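Local coordinates for protein succinyl-CoA ligase (ADP-forming) subunit alpha (Methanosaeta concilii, PDB 6HXI) that binds coenzyme A and combines a CoA-ligase family region with one related to the C-terminal domain of citrate synthase, at residues G170-V175 / M227-G232; N211-I216 / E239-Q244; R218-P223 / K249-P254; L255-T260 / A297-P302. All blocks are in the same frame, centred on the assembly; numbering follows the deposited sequence.

Interaction 1: G170-V175 / M227-G232; sequences GCVGFV and MIACLG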
loop_
_atom_site.group_PDB
_atom_site.type_symbol
_atom_site.label_atom_id
_atom_site.label_comp_id
_atom_site.label_asym_id
_atom_site.label_seq_id
_atom_site.Cartn_x
_atom_site.Cartn_y
_atom_site.Cartn_z
ATOM N N GLY B 170 -3.915 -35.006 52.508
ATOM C CA GLY B 170 -3.723 -35.369 53.906
ATOM C C GLY B 170 -5.025 -35.932 54.445
ATOM O O GLY B 170 -5.857 -36.406 53.668
ATOM N N CYS B 171 -5.243 -35.840 55.755
ATOM C CA CYS B 171 -6.434 -36.370 56.434
ATOM C C CYS B 171 -7.395 -35.293 56.944
ATOM O O CYS B 171 -8.427 -35.638 57.530
ATOM C CB CYS B 171 -5.999 -37.284 57.574
ATOM S SG CYS B 171 -5.452 -36.394 59.057
ATOM N N VAL B 172 -7.051 -34.001 56.772
ATOM C CA VAL B 172 -7.830 -32.882 57.316
ATOM C C VAL B 172 -8.883 -32.334 56.354
ATOM O O VAL B 172 -8.572 -31.976 55.226
ATOM C CB VAL B 172 -6.913 -31.746 57.869
ATOM C CG1 VAL B 172 -7.716 -30.715 58.673
ATOM C CG2 VAL B 172 -5.768 -32.319 58.719
ATOM N N GLY B 173 -10.109 -32.220 56.851
ATOM C CA GLY B 173 -11.231 -31.609 56.146
ATOM C C GLY B 173 -11.392 -30.223 56.714
ATOM O O GLY B 173 -11.733 -30.082 57.884
ATOM N N PHE B 174 -11.072 -29.191 55.919
ATOM C CA PHE B 174 -11.082 -27.794 56.364
ATOM C C PHE B 174 -12.191 -26.899 55.768
ATOM O O PHE B 174 -12.408 -26.907 54.554
ATOM C CB PHE B 174 -9.699 -27.136 56.110
ATOM C CG PHE B 174 -9.624 -25.748 56.688
ATOM C CD1 PHE B 174 -9.474 -25.556 58.055
ATOM C CD2 PHE B 174 -9.809 -24.633 55.881
ATOM C CE1 PHE B 174 -9.491 -24.271 58.601
ATOM C CE2 PHE B 174 -9.828 -23.349 56.428
ATOM C CZ PHE B 174 -9.659 -23.174 57.780
ATOM N N VAL B 175 -12.793 -26.030 56.610
ATOM C CA VAL B 175 -13.800 -25.064 56.151
ATOM C C VAL B 175 -13.662 -23.711 56.905
ATOM O O VAL B 175 -13.529 -23.670 58.135
ATOM C CB VAL B 175 -15.256 -25.648 56.161
ATOM C CG1 VAL B 175 -15.781 -25.865 57.567
ATOM C CG2 VAL B 175 -16.223 -24.788 55.348
ATOM N N MET B 227 -10.033 -36.082 60.297
ATOM C CA MET B 227 -9.965 -34.882 61.122
ATOM C C MET B 227 -10.710 -33.720 60.469
ATOM O O MET B 227 -10.548 -33.494 59.265
ATOM C CB MET B 227 -8.480 -34.531 61.220
ATOM C CG MET B 227 -8.055 -33.977 62.510
ATOM S SD MET B 227 -6.293 -33.627 62.364
ATOM C CE MET B 227 -6.278 -32.019 63.004
ATOM N N ILE B 228 -11.513 -32.964 61.255
ATOM C CA ILE B 228 -12.226 -31.779 60.738
ATOM C C ILE B 228 -11.699 -30.511 61.439
ATOM O O ILE B 228 -11.404 -30.535 62.626
ATOM C CB ILE B 228 -13.785 -31.893 60.741
ATOM C CG1 ILE B 228 -14.264 -33.277 60.202
ATOM C CG2 ILE B 228 -14.426 -30.736 59.934
ATOM C CD1 ILE B 228 -15.740 -33.653 60.485
ATOM N N ALA B 229 -11.488 -29.440 60.686
ATOM C CA ALA B 229 -10.989 -28.183 61.241
ATOM C C ALA B 229 -11.788 -27.036 60.662
ATOM O O ALA B 229 -12.012 -27.010 59.454
ATOM C CB ALA B 229 -9.512 -28.014 60.910
ATOM N N CYS B 230 -12.250 -26.097 61.502
ATOM C CA CYS B 230 -12.951 -24.943 60.944
ATOM C C CYS B 230 -12.607 -23.638 61.630
ATOM O O CYS B 230 -12.170 -23.612 62.771
ATOM C CB CYS B 230 -14.455 -25.154 60.848
ATOM S SG CYS B 230 -15.298 -25.184 62.427
ATOM N N LEU B 231 -12.745 -22.561 60.880
ATOM C CA LEU B 231 -12.453 -21.211 61.324
ATOM C C LEU B 231 -13.632 -20.322 60.943
ATOM O O LEU B 231 -13.866 -20.090 59.767
ATOM C CB LEU B 231 -11.155 -20.735 60.646
ATOM C CG LEU B 231 -10.531 -19.428 61.120
ATOM C CD1 LEU B 231 -9.984 -19.551 62.532
ATOM C CD2 LEU B 231 -9.424 -18.976 60.145
ATOM N N GLY B 232 -14.391 -19.897 61.939
ATOM C CA GLY B 232 -15.538 -19.024 61.753
ATOM C C GLY B 232 -15.238 -17.603 62.180
ATOM O O GLY B 232 -14.074 -17.257 62.415
#
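Phe-174 lies against Ala-229 with the rim of its ring: the methyl CB of Ala-229 sits in the ring plane, 3.8 Å from Phe-174 CD1. With CG anti to the backbone N (chi1 -174°), the ring runs forward along the partner strand, and Phe-174 CZ reaches Leu-231 CB at 4.0 Å, the two side chains crossing at a slant. On the same face of the sheet, Val-172 and Met-227 lie side by side and point the same way, Val-172 CG2 touching Met-227 SD at 3.9 Å, while the other branch of Val-172, CG1, turns to Ala-229 CB. The opposite face carries Val-175, whose CG1 packs on Cys-230 CB at 3.6 Å, and Ile-228, whose CG2 lies over the carbonyl O of Gly-173. The backbones make a regular parallel ladder with five hydrogen bonds. Its shortest and straightest rung is Gly-173 N to Met-227 O, 2.8 Å with 170° at the hydrogen; the ladder ends with Leu-231 N to Val-175 O at 3.1 Å. Everything that touches here is buried. Strands 172-176 and 227-233 are inner strands of their sheet, flanked by strands 196-201 and 255-260. Helices 179-192 and 308-322 cover the face of Phe-174 and Met-227, and helix 212-221 packs on Val-175 and Ile-228 across the sheet.

Interaction 2: N211-I216 / E239-Q244; sequences NMLDHI and EYMIIQ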
loop_
_atom_site.group_PDB
_atom_site.type_symbol
_atom_site.label_atom_id
_atom_site.label_comp_id
_atom_site.label_asym_id
_atom_site.label_seq_id
_atom_site.Cartn_x
_atom_site.Cartn_y
_atom_site.Cartn_z
ATOM N N ASN B 211 -23.580 -23.281 53.711
ATOM C CA ASN B 211 -23.136 -23.034 55.072
ATOM C C ASN B 211 -21.961 -23.942 55.384
ATOM O O ASN B 211 -21.710 -24.895 54.644
ATOM C CB ASN B 211 -24.307 -23.256 56.050
ATOM C CG ASN B 211 -25.339 -22.147 55.938
ATOM O OD1 ASN B 211 -26.371 -22.291 55.275
ATOM N ND2 ASN B 211 -25.014 -20.965 56.475
ATOM N N MET B 212 -21.216 -23.638 56.450
ATOM C CA MET B 212 -20.069 -24.455 56.829
ATOM C C MET B 212 -20.468 -25.903 57.083
ATOM O O MET B 212 -19.737 -26.808 56.667
ATOM C CB MET B 212 -19.355 -23.886 58.059
ATOM C CG MET B 212 -18.497 -22.673 57.769
ATOM S SD MET B 212 -17.819 -22.060 59.328
ATOM C CE MET B 212 -16.798 -20.905 58.776
ATOM N N LEU B 213 -21.633 -26.127 57.744
ATOM C CA LEU B 213 -22.123 -27.475 58.077
ATOM C C LEU B 213 -22.307 -28.368 56.861
ATOM O O LEU B 213 -22.000 -29.550 56.961
ATOM C CB LEU B 213 -23.401 -27.462 58.945
ATOM C CG LEU B 213 -23.902 -28.844 59.440
ATOM C CD1 LEU B 213 -22.870 -29.538 60.355
ATOM C CD2 LEU B 213 -25.265 -28.736 60.096
ATOM N N ASP B 214 -22.760 -27.814 55.712
ATOM C CA ASP B 214 -22.944 -28.575 54.467
ATOM C C ASP B 214 -21.652 -29.337 54.144
ATOM O O ASP B 214 -21.685 -30.570 53.993
ATOM C CB ASP B 214 -23.329 -27.638 53.296
ATOM C CG ASP B 214 -24.549 -26.754 53.521
ATOM O OD1 ASP B 214 -25.118 -26.789 54.639
ATOM O OD2 ASP B 214 -24.931 -26.016 52.579
ATOM N N HIS B 215 -20.506 -28.592 54.134
ATOM C CA HIS B 215 -19.170 -29.111 53.880
ATOM C C HIS B 215 -18.685 -29.995 55.005
ATOM O O HIS B 215 -18.143 -31.045 54.696
ATOM C CB HIS B 215 -18.181 -27.994 53.538
ATOM C CG HIS B 215 -18.697 -27.099 52.442
ATOM N ND1 HIS B 215 -18.702 -27.507 51.120
ATOM C CD2 HIS B 215 -19.283 -25.886 52.523
ATOM C CE1 HIS B 215 -19.269 -26.527 50.435
ATOM N NE2 HIS B 215 -19.627 -25.524 51.232
ATOM N N ILE B 216 -18.939 -29.631 56.296
ATOM C CA ILE B 216 -18.535 -30.445 57.455
ATOM C C ILE B 216 -19.195 -31.834 57.401
ATOM O O ILE B 216 -18.534 -32.844 57.699
ATOM C CB ILE B 216 -18.733 -29.722 58.826
ATOM C CG1 ILE B 216 -17.741 -28.548 58.961
ATOM C CG2 ILE B 216 -18.569 -30.704 60.011
ATOM C CD1 ILE B 216 -17.919 -27.620 60.174
ATOM N N GLU B 239 -22.354 -21.005 62.684
ATOM C CA GLU B 239 -21.574 -21.886 63.573
ATOM C C GLU B 239 -22.459 -22.662 64.564
ATOM O O GLU B 239 -22.078 -23.748 65.005
ATOM C CB GLU B 239 -20.450 -21.115 64.291
ATOM C CG GLU B 239 -19.395 -20.529 63.364
ATOM C CD GLU B 239 -19.676 -19.173 62.733
ATOM O OE1 GLU B 239 -20.848 -18.733 62.693
ATOM O OE2 GLU B 239 -18.703 -18.545 62.260
ATOM N N TYR B 240 -23.666 -22.139 64.845
ATOM C CA TYR B 240 -24.648 -22.794 65.707
ATOM C C TYR B 240 -25.287 -24.010 65.023
ATOM O O TYR B 240 -25.885 -24.833 65.707
ATOM C CB TYR B 240 -25.686 -21.795 66.253
ATOM C CG TYR B 240 -25.069 -20.848 67.256
ATOM C CD1 TYR B 240 -24.813 -21.256 68.563
ATOM C CD2 TYR B 240 -24.689 -19.558 66.887
ATOM C CE1 TYR B 240 -24.199 -20.404 69.480
ATOM C CE2 TYR B 240 -24.091 -18.692 67.801
ATOM C CZ TYR B 240 -23.836 -19.125 69.091
ATOM O OH TYR B 240 -23.240 -18.282 69.990
ATOM N N MET B 241 -25.122 -24.151 63.689
ATOM C CA MET B 241 -25.609 -25.329 62.963
ATOM C C MET B 241 -24.651 -26.477 63.271
ATOM O O MET B 241 -25.092 -27.615 63.455
ATOM C CB MET B 241 -25.670 -25.091 61.442
ATOM C CG MET B 241 -26.767 -24.139 61.004
ATOM S SD MET B 241 -26.515 -23.486 59.325
ATOM C CE MET B 241 -26.923 -24.964 58.345
ATOM N N ILE B 242 -23.341 -26.147 63.372
ATOM C CA ILE B 242 -22.245 -27.080 63.655
ATOM C C ILE B 242 -22.343 -27.577 65.074
ATOM O O ILE B 242 -22.335 -28.787 65.285
ATOM C CB ILE B 242 -20.845 -26.473 63.327
ATOM C CG1 ILE B 242 -20.778 -25.957 61.853
ATOM C CG2 ILE B 242 -19.710 -27.474 63.622
ATOM C CD1 ILE B 242 -19.879 -24.771 61.666
ATOM N N ILE B 243 -22.459 -26.652 66.038
ATOM C CA ILE B 243 -22.577 -26.940 67.478
ATOM C C ILE B 243 -23.791 -27.847 67.753
ATOM O O ILE B 243 -23.679 -28.782 68.551
ATOM C CB ILE B 243 -22.587 -25.597 68.279
ATOM C CG1 ILE B 243 -21.208 -24.886 68.181
ATOM C CG2 ILE B 243 -23.044 -25.761 69.738
ATOM C CD1 ILE B 243 -21.270 -23.342 68.225
ATOM N N GLN B 244 -24.921 -27.606 67.048
ATOM C CA GLN B 244 -26.126 -28.432 67.192
ATOM C C GLN B 244 -25.903 -29.821 66.605
ATOM O O GLN B 244 -26.361 -30.800 67.194
ATOM C CB GLN B 244 -27.359 -27.770 66.564
ATOM C CG GLN B 244 -28.670 -28.384 67.071
ATOM C CD GLN B 244 -29.834 -27.431 67.008
ATOM O OE1 GLN B 244 -30.312 -27.054 65.928
ATOM N NE2 GLN B 244 -30.336 -27.051 68.177
#
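Met-241 and Ile-242 carry the second helix's side of this contact, meeting Asn-211, Met-212, Leu-213 and Ile-216. Met-241 is the one to follow outward. Its CB sits 3.9 Å from Leu-213 CD2, with Leu-213 CB a little farther off. The chain then runs out through CG to the sulfur, and Met-241 SD lies 3.8 Å from Asn-211 CG, at the root of the amide. A bend at the last torsion (chi3 73°) folds the methyl back, so that Met-241 CE rests 3.9 Å from Asn-211 CB. The two side chains cross at about a right angle, a thioether laid over an amide stem. The amide nitrogen ND2 of Asn-211 is meanwhile held by Asp-238, which also takes the backbone N of Met-212, and this ties the start of helix 212-221 to the residue preceding Glu-239.

Ile-242 does the deeper work. Its CG1 meets Ile-216 CD1 at 3.7 Å, again nearly crosswise, and its tip CD1 touches Met-212 CB at 3.8 Å. Leu-213, with CG anti to its own N (chi1 -175°), sends CD2 to 3.5 Å from the Met-241 carbonyl O and brings CD1 near Ile-242 CA. The two segments meet by van der Waals packing, mostly of apolar side chains, and the axes of the two short helical segments approach to 9.1 Å, 40° apart in direction. Two neighbouring helices joined through strand 227-233 and packed side by side on one face of a largely parallel sheet are typical of the helix layer of a three-layer alpha/beta fold, consistent with the flavodoxin-like CoA-ligase domain.

Interaction 3: R218-P223 / K249-P254; sequences RYERNP and KKITKP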
loop_
_atom_site.group_PDB
_atom_site.type_symbol
_atom_site.label_atom_id
_atom_site.label_comp_id
_atom_site.label_asym_id
_atom_site.label_seq_id
_atom_site.Cartn_x
_atom_site.Cartn_y
_atom_site.Cartn_z
ATOM N N ARG B 218 -20.149 -33.423 54.658
ATOM C CA ARG B 218 -19.502 -34.171 53.583
ATOM C C ARG B 218 -18.194 -34.787 54.106
ATOM O O ARG B 218 -17.882 -35.918 53.746
ATOM C CB ARG B 218 -19.171 -33.277 52.391
ATOM C CG ARG B 218 -20.337 -32.870 51.509
ATOM C CD ARG B 218 -19.857 -32.217 50.218
ATOM N NE ARG B 218 -18.957 -31.078 50.442
ATOM C CZ ARG B 218 -17.632 -31.131 50.349
ATOM N NH1 ARG B 218 -17.024 -32.275 50.065
ATOM N NH2 ARG B 218 -16.902 -30.051 50.576
ATOM N N TYR B 219 -17.419 -34.043 54.924
ATOM C CA TYR B 219 -16.164 -34.535 55.489
ATOM C C TYR B 219 -16.417 -35.709 56.428
ATOM O O TYR B 219 -15.577 -36.606 56.507
ATOM C CB TYR B 219 -15.416 -33.425 56.246
ATOM C CG TYR B 219 -15.114 -32.168 55.457
ATOM C CD1 TYR B 219 -14.993 -32.201 54.067
ATOM C CD2 TYR B 219 -14.882 -30.957 56.101
ATOM C CE1 TYR B 219 -14.703 -31.050 53.340
ATOM C CE2 TYR B 219 -14.581 -29.799 55.381
ATOM C CZ TYR B 219 -14.478 -29.854 54.003
ATOM O OH TYR B 219 -14.178 -28.714 53.299
ATOM N N GLU B 220 -17.577 -35.695 57.137
ATOM C CA GLU B 220 -18.010 -36.729 58.085
ATOM C C GLU B 220 -18.327 -38.057 57.397
ATOM O O GLU B 220 -18.178 -39.123 58.016
ATOM C CB GLU B 220 -19.238 -36.259 58.867
ATOM C CG GLU B 220 -18.997 -36.135 60.362
ATOM C CD GLU B 220 -18.881 -37.424 61.162
ATOM O OE1 GLU B 220 -19.866 -38.196 61.220
ATOM O OE2 GLU B 220 -17.825 -37.619 61.804
ATOM N N ARG B 221 -18.785 -37.987 56.128
ATOM C CA ARG B 221 -19.127 -39.143 55.304
ATOM C C ARG B 221 -17.902 -39.686 54.558
ATOM O O ARG B 221 -17.836 -40.897 54.315
ATOM C CB ARG B 221 -20.236 -38.795 54.304
ATOM C CG ARG B 221 -21.628 -38.602 54.927
ATOM C CD ARG B 221 -22.704 -38.422 53.856
ATOM N NE ARG B 221 -22.506 -37.205 53.051
ATOM C CZ ARG B 221 -23.135 -36.943 51.908
ATOM N NH1 ARG B 221 -24.010 -37.807 51.409
ATOM N NH2 ARG B 221 -22.889 -35.816 51.253
ATOM N N ASN B 222 -16.936 -38.804 54.202
ATOM C CA ASN B 222 -15.718 -39.179 53.482
ATOM C C ASN B 222 -14.768 -40.044 54.321
ATOM O O ASN B 222 -14.262 -39.573 55.338
ATOM C CB ASN B 222 -14.993 -37.937 52.918
ATOM C CG ASN B 222 -14.006 -38.218 51.795
ATOM O OD1 ASN B 222 -13.491 -39.335 51.611
ATOM N ND2 ASN B 222 -13.688 -37.185 51.028
ATOM N N PRO B 223 -14.495 -41.302 53.893
ATOM C CA PRO B 223 -13.573 -42.169 54.668
ATOM C C PRO B 223 -12.120 -41.690 54.710
ATOM O O PRO B 223 -11.429 -41.956 55.687
ATOM C CB PRO B 223 -13.676 -43.535 53.973
ATOM C CG PRO B 223 -14.857 -43.445 53.061
ATOM C CD PRO B 223 -15.024 -42.005 52.707
ATOM N N LYS B 249 -24.701 -35.693 67.891
ATOM C CA LYS B 249 -23.755 -36.750 67.496
ATOM C C LYS B 249 -23.711 -36.993 65.961
ATOM O O LYS B 249 -23.407 -38.104 65.523
ATOM C CB LYS B 249 -24.012 -38.053 68.283
ATOM C CG LYS B 249 -23.555 -38.014 69.735
ATOM C CD LYS B 249 -23.712 -39.396 70.392
ATOM C CE LYS B 249 -23.460 -39.366 71.875
ATOM N NZ LYS B 249 -23.915 -40.618 72.546
ATOM N N LYS B 250 -23.987 -35.938 65.157
ATOM C CA LYS B 250 -23.959 -35.987 63.690
ATOM C C LYS B 250 -22.521 -35.844 63.163
ATOM O O LYS B 250 -22.261 -36.170 62.004
ATOM C CB LYS B 250 -24.881 -34.915 63.081
ATOM C CG LYS B 250 -26.368 -35.184 63.293
ATOM C CD LYS B 250 -27.230 -34.060 62.725
ATOM C CE LYS B 250 -28.698 -34.305 62.940
ATOM N NZ LYS B 250 -29.252 -35.194 61.893
ATOM N N ILE B 251 -21.597 -35.353 64.027
ATOM C CA ILE B 251 -20.166 -35.184 63.755
ATOM C C ILE B 251 -19.410 -35.981 64.823
ATOM O O ILE B 251 -19.278 -35.524 65.959
ATOM C CB ILE B 251 -19.715 -33.690 63.707
ATOM C CG1 ILE B 251 -20.540 -32.856 62.707
ATOM C CG2 ILE B 251 -18.191 -33.560 63.445
ATOM C CD1 ILE B 251 -20.614 -31.388 63.067
ATOM N N THR B 252 -18.939 -37.179 64.449
ATOM C CA THR B 252 -18.209 -38.097 65.335
ATOM C C THR B 252 -16.686 -37.925 65.241
ATOM O O THR B 252 -15.983 -38.230 66.206
ATOM C CB THR B 252 -18.645 -39.550 65.104
ATOM O OG1 THR B 252 -18.248 -39.969 63.797
ATOM C CG2 THR B 252 -20.148 -39.753 65.302
ATOM N N LYS B 253 -16.183 -37.450 64.080
ATOM C CA LYS B 253 -14.756 -37.199 63.838
ATOM C C LYS B 253 -14.300 -36.022 64.692
ATOM O O LYS B 253 -15.122 -35.127 64.920
ATOM C CB LYS B 253 -14.500 -36.901 62.356
ATOM C CG LYS B 253 -14.438 -38.155 61.513
ATOM C CD LYS B 253 -14.531 -37.870 60.025
ATOM C CE LYS B 253 -15.007 -39.120 59.342
ATOM N NZ LYS B 253 -15.142 -38.941 57.892
ATOM N N PRO B 254 -13.033 -35.990 65.199
ATOM C CA PRO B 254 -12.618 -34.840 66.028
ATOM C C PRO B 254 -12.601 -33.539 65.221
ATOM O O PRO B 254 -12.097 -33.514 64.102
ATOM C CB PRO B 254 -11.254 -35.260 66.581
ATOM C CG PRO B 254 -10.752 -36.276 65.636
ATOM C CD PRO B 254 -11.932 -36.967 65.035
#
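Glu-220 and Lys-253 each reach across to the other's backbone, and the polar bonds dominate this contact. One group gathers on a single carboxylate oxygen. Glu-220 OE2 accepts from Lys-253 N at 2.8 Å, met nearly head-on along its C-O direction, and from Thr-252 OG1 at 3.1 Å through its syn lone pair; Thr-252 N adds a weak bond at 2.9 Å. The bend at chi2 of Glu-220 (-73°) swings the carboxylate onto this turn of backbone.

The second group belongs to the ammonium of Lys-253, whose extended chain runs alongside the last turn of the helix to its C-terminal carbonyls. Lys-253 NZ donates to Tyr-219 O at 2.7 Å, in the carbonyl plane, and to Asn-222 O at 2.8 Å, from well above that carbonyl's plane; a weak bond goes to Glu-220 O, and Ile-225 O is a further partner. The lysine thus gathers carbonyls at the C-terminal end of the helix, where its charge would probably suit the helix dipole. The two charged groups stay apart, Glu-220 OE2 and Lys-253 NZ being 4.9 Å from each other.

Apolar contact is slight: Glu-220 CG lies 4.1 Å from Ile-251 CG2. The 249-254 loop leads from helix 239-247 into strand 255-260, so these bonds tie it to the end of helix 212-221, next to Ile-228 of strand 227-233.

Interaction 4: L255-T260 / A297-P302; sequences LVAWVT and AGAYVP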
loop_
_atom_site.group_PDB
_atom_site.type_symbol
_atom_site.label_atom_id
_atom_site.label_comp_id
_atom_site.label_asym_id
_atom_site.label_seq_id
_atom_site.Cartn_x
_atom_site.Cartn_y
_atom_site.Cartn_z
ATOM N N LEU B 255 -13.242 -32.489 65.764
ATOM C CA LEU B 255 -13.396 -31.175 65.144
ATOM C C LEU B 255 -12.653 -30.054 65.886
ATOM O O LEU B 255 -12.975 -29.769 67.041
ATOM C CB LEU B 255 -14.899 -30.828 65.033
ATOM C CG LEU B 255 -15.239 -29.567 64.218
ATOM C CD1 LEU B 255 -16.131 -29.897 63.063
ATOM C CD2 LEU B 255 -15.873 -28.501 65.090
ATOM N N VAL B 256 -11.692 -29.395 65.205
ATOM C CA VAL B 256 -10.954 -28.237 65.736
ATOM C C VAL B 256 -11.777 -27.027 65.321
ATOM O O VAL B 256 -12.196 -26.944 64.168
ATOM C CB VAL B 256 -9.484 -28.140 65.236
ATOM C CG1 VAL B 256 -8.789 -26.906 65.802
ATOM C CG2 VAL B 256 -8.690 -29.402 65.583
ATOM N N ALA B 257 -12.051 -26.111 66.250
ATOM C CA ALA B 257 -12.868 -24.949 65.917
ATOM C C ALA B 257 -12.402 -23.654 66.558
ATOM O O ALA B 257 -12.070 -23.628 67.736
ATOM C CB ALA B 257 -14.312 -25.217 66.293
ATOM N N TRP B 258 -12.410 -22.564 65.776
ATOM C CA TRP B 258 -12.087 -21.232 66.272
ATOM C C TRP B 258 -12.938 -20.180 65.578
ATOM O O TRP B 258 -13.084 -20.215 64.359
ATOM C CB TRP B 258 -10.584 -20.897 66.204
ATOM C CG TRP B 258 -10.281 -19.526 66.754
ATOM C CD1 TRP B 258 -9.978 -18.402 66.039
ATOM C CD2 TRP B 258 -10.401 -19.110 68.123
ATOM N NE1 TRP B 258 -9.854 -17.322 66.882
ATOM C CE2 TRP B 258 -10.110 -17.727 68.166
ATOM C CE3 TRP B 258 -10.712 -19.775 69.320
ATOM C CZ2 TRP B 258 -10.109 -17.001 69.363
ATOM C CZ3 TRP B 258 -10.722 -19.054 70.503
ATOM C CH2 TRP B 258 -10.412 -17.687 70.521
ATOM N N VAL B 259 -13.510 -19.257 66.369
ATOM C CA VAL B 259 -14.339 -18.160 65.876
ATOM C C VAL B 259 -13.596 -16.837 66.148
ATOM O O VAL B 259 -13.284 -16.513 67.296
ATOM C CB VAL B 259 -15.782 -18.187 66.464
ATOM C CG1 VAL B 259 -16.608 -17.020 65.936
ATOM C CG2 VAL B 259 -16.479 -19.514 66.160
ATOM N N THR B 260 -13.278 -16.105 65.073
ATOM C CA THR B 260 -12.560 -14.821 65.135
ATOM C C THR B 260 -13.546 -13.666 65.443
ATOM O O THR B 260 -14.746 -13.788 65.192
ATOM C CB THR B 260 -11.783 -14.594 63.829
ATOM O OG1 THR B 260 -12.720 -14.323 62.803
ATOM C CG2 THR B 260 -10.948 -15.796 63.422
ATOM N N ALA B 297 -19.774 -28.082 73.324
ATOM C CA ALA B 297 -20.280 -29.103 72.393
ATOM C C ALA B 297 -19.302 -30.279 72.172
ATOM O O ALA B 297 -19.691 -31.293 71.592
ATOM C CB ALA B 297 -20.652 -28.466 71.065
ATOM N N GLY B 298 -18.061 -30.143 72.642
ATOM C CA GLY B 298 -17.054 -31.188 72.508
ATOM C C GLY B 298 -16.025 -30.972 71.417
ATOM O O GLY B 298 -15.252 -31.886 71.123
ATOM N N ALA B 299 -15.984 -29.770 70.816
ATOM C CA ALA B 299 -14.986 -29.432 69.802
ATOM C C ALA B 299 -13.648 -29.098 70.499
ATOM O O ALA B 299 -13.631 -28.783 71.691
ATOM C CB ALA B 299 -15.455 -28.234 68.975
ATOM N N TYR B 300 -12.538 -29.158 69.749
ATOM C CA TYR B 300 -11.211 -28.804 70.244
ATOM C C TYR B 300 -11.024 -27.314 69.917
ATOM O O TYR B 300 -10.890 -26.934 68.745
ATOM C CB TYR B 300 -10.146 -29.703 69.596
ATOM C CG TYR B 300 -10.291 -31.153 69.998
ATOM C CD1 TYR B 300 -11.179 -31.997 69.334
ATOM C CD2 TYR B 300 -9.561 -31.678 71.059
ATOM C CE1 TYR B 300 -11.350 -33.325 69.731
ATOM C CE2 TYR B 300 -9.690 -33.015 71.436
ATOM C CZ TYR B 300 -10.600 -33.832 70.780
ATOM O OH TYR B 300 -10.743 -35.149 71.151
ATOM N N VAL B 301 -11.157 -26.458 70.945
ATOM C CA VAL B 301 -11.105 -24.997 70.781
ATOM C C VAL B 301 -9.814 -24.407 71.372
ATOM O O VAL B 301 -9.590 -24.574 72.567
ATOM C CB VAL B 301 -12.389 -24.317 71.346
ATOM C CG1 VAL B 301 -12.389 -22.810 71.083
ATOM C CG2 VAL B 301 -13.655 -24.958 70.781
ATOM N N PRO B 302 -8.964 -23.699 70.588
ATOM C CA PRO B 302 -7.745 -23.106 71.172
ATOM C C PRO B 302 -8.034 -21.883 72.061
ATOM O O PRO B 302 -9.177 -21.427 72.116
ATOM C CB PRO B 302 -6.923 -22.722 69.931
ATOM C CG PRO B 302 -7.921 -22.446 68.895
ATOM C CD PRO B 302 -9.065 -23.392 69.147
HETATM O O HOH W 1 -14.738 -33.128 68.217
#
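Leu-255 first meets the 297-302 segment through a water, which accepts from Leu-255 N and donates to Gly-298 O. Gly-298, at positive phi, ends helix 287-297 in a Schellman motif. Ala-299 is the first residue to touch the strand directly, its CB 3.9 Å from Leu-255 CD2 and close to Ala-257 CB as well. Tyr-300 makes the backbone bridge with Val-256. Tyr-300 N gives a straight bond to Leu-255 O, 2.8 Å and 170° at the hydrogen, and Tyr-300 O takes Ala-257 N at 2.9 Å. The tyrosine ring turns its edge to Leu-255 O, which lies in the ring plane; an acetate ion, probably from the crystallisation liquor, lies next to that side chain. Val-301 comes next, its CG1 anti to the backbone N (chi1 -176°) and set at the edge of the Trp-258 indole, 3.9 Å from CE3, the two side chains crossing roughly at right angles. Pro-302 closes the run: its CG lies 3.9 Å from Trp-258 CE3, its CD 3.3 Å from Ala-257 O, and its carbonyl O 3.3 Å from Trp-258 CZ3. Strand 255-260 is the outermost of its sheet within this chain, so the loop between helices 287-297 and 308-322 lines that edge with a single bridge, covering the edge strand of what is probably a flavodoxin-like alpha/beta sheet.

In the fold
All four contacts lie in one alpha/beta domain, their centres 11 to 15 Å apart. Interaction 1 joins two inner strands; interaction 4 lines the sheet's edge on strand 255-260, the neighbour of strand 227-233. Interactions 2 and 3 share helix 212-221, which meets helix 239-247 near its start and the loop after that helix near its end. Along the chain interactions 1, 2 and 3 interlock, their segments alternating, whereas interaction 4 opens after the others have closed. Tyr-219 OH bonds Phe-174 O and Ile-251 packs on both Ile-216 and Ile-228, so helix, loop and sheet hold together, with the Phe-174 and Met-212 side chains about 12 and 13 Å from a bound coenzyme A.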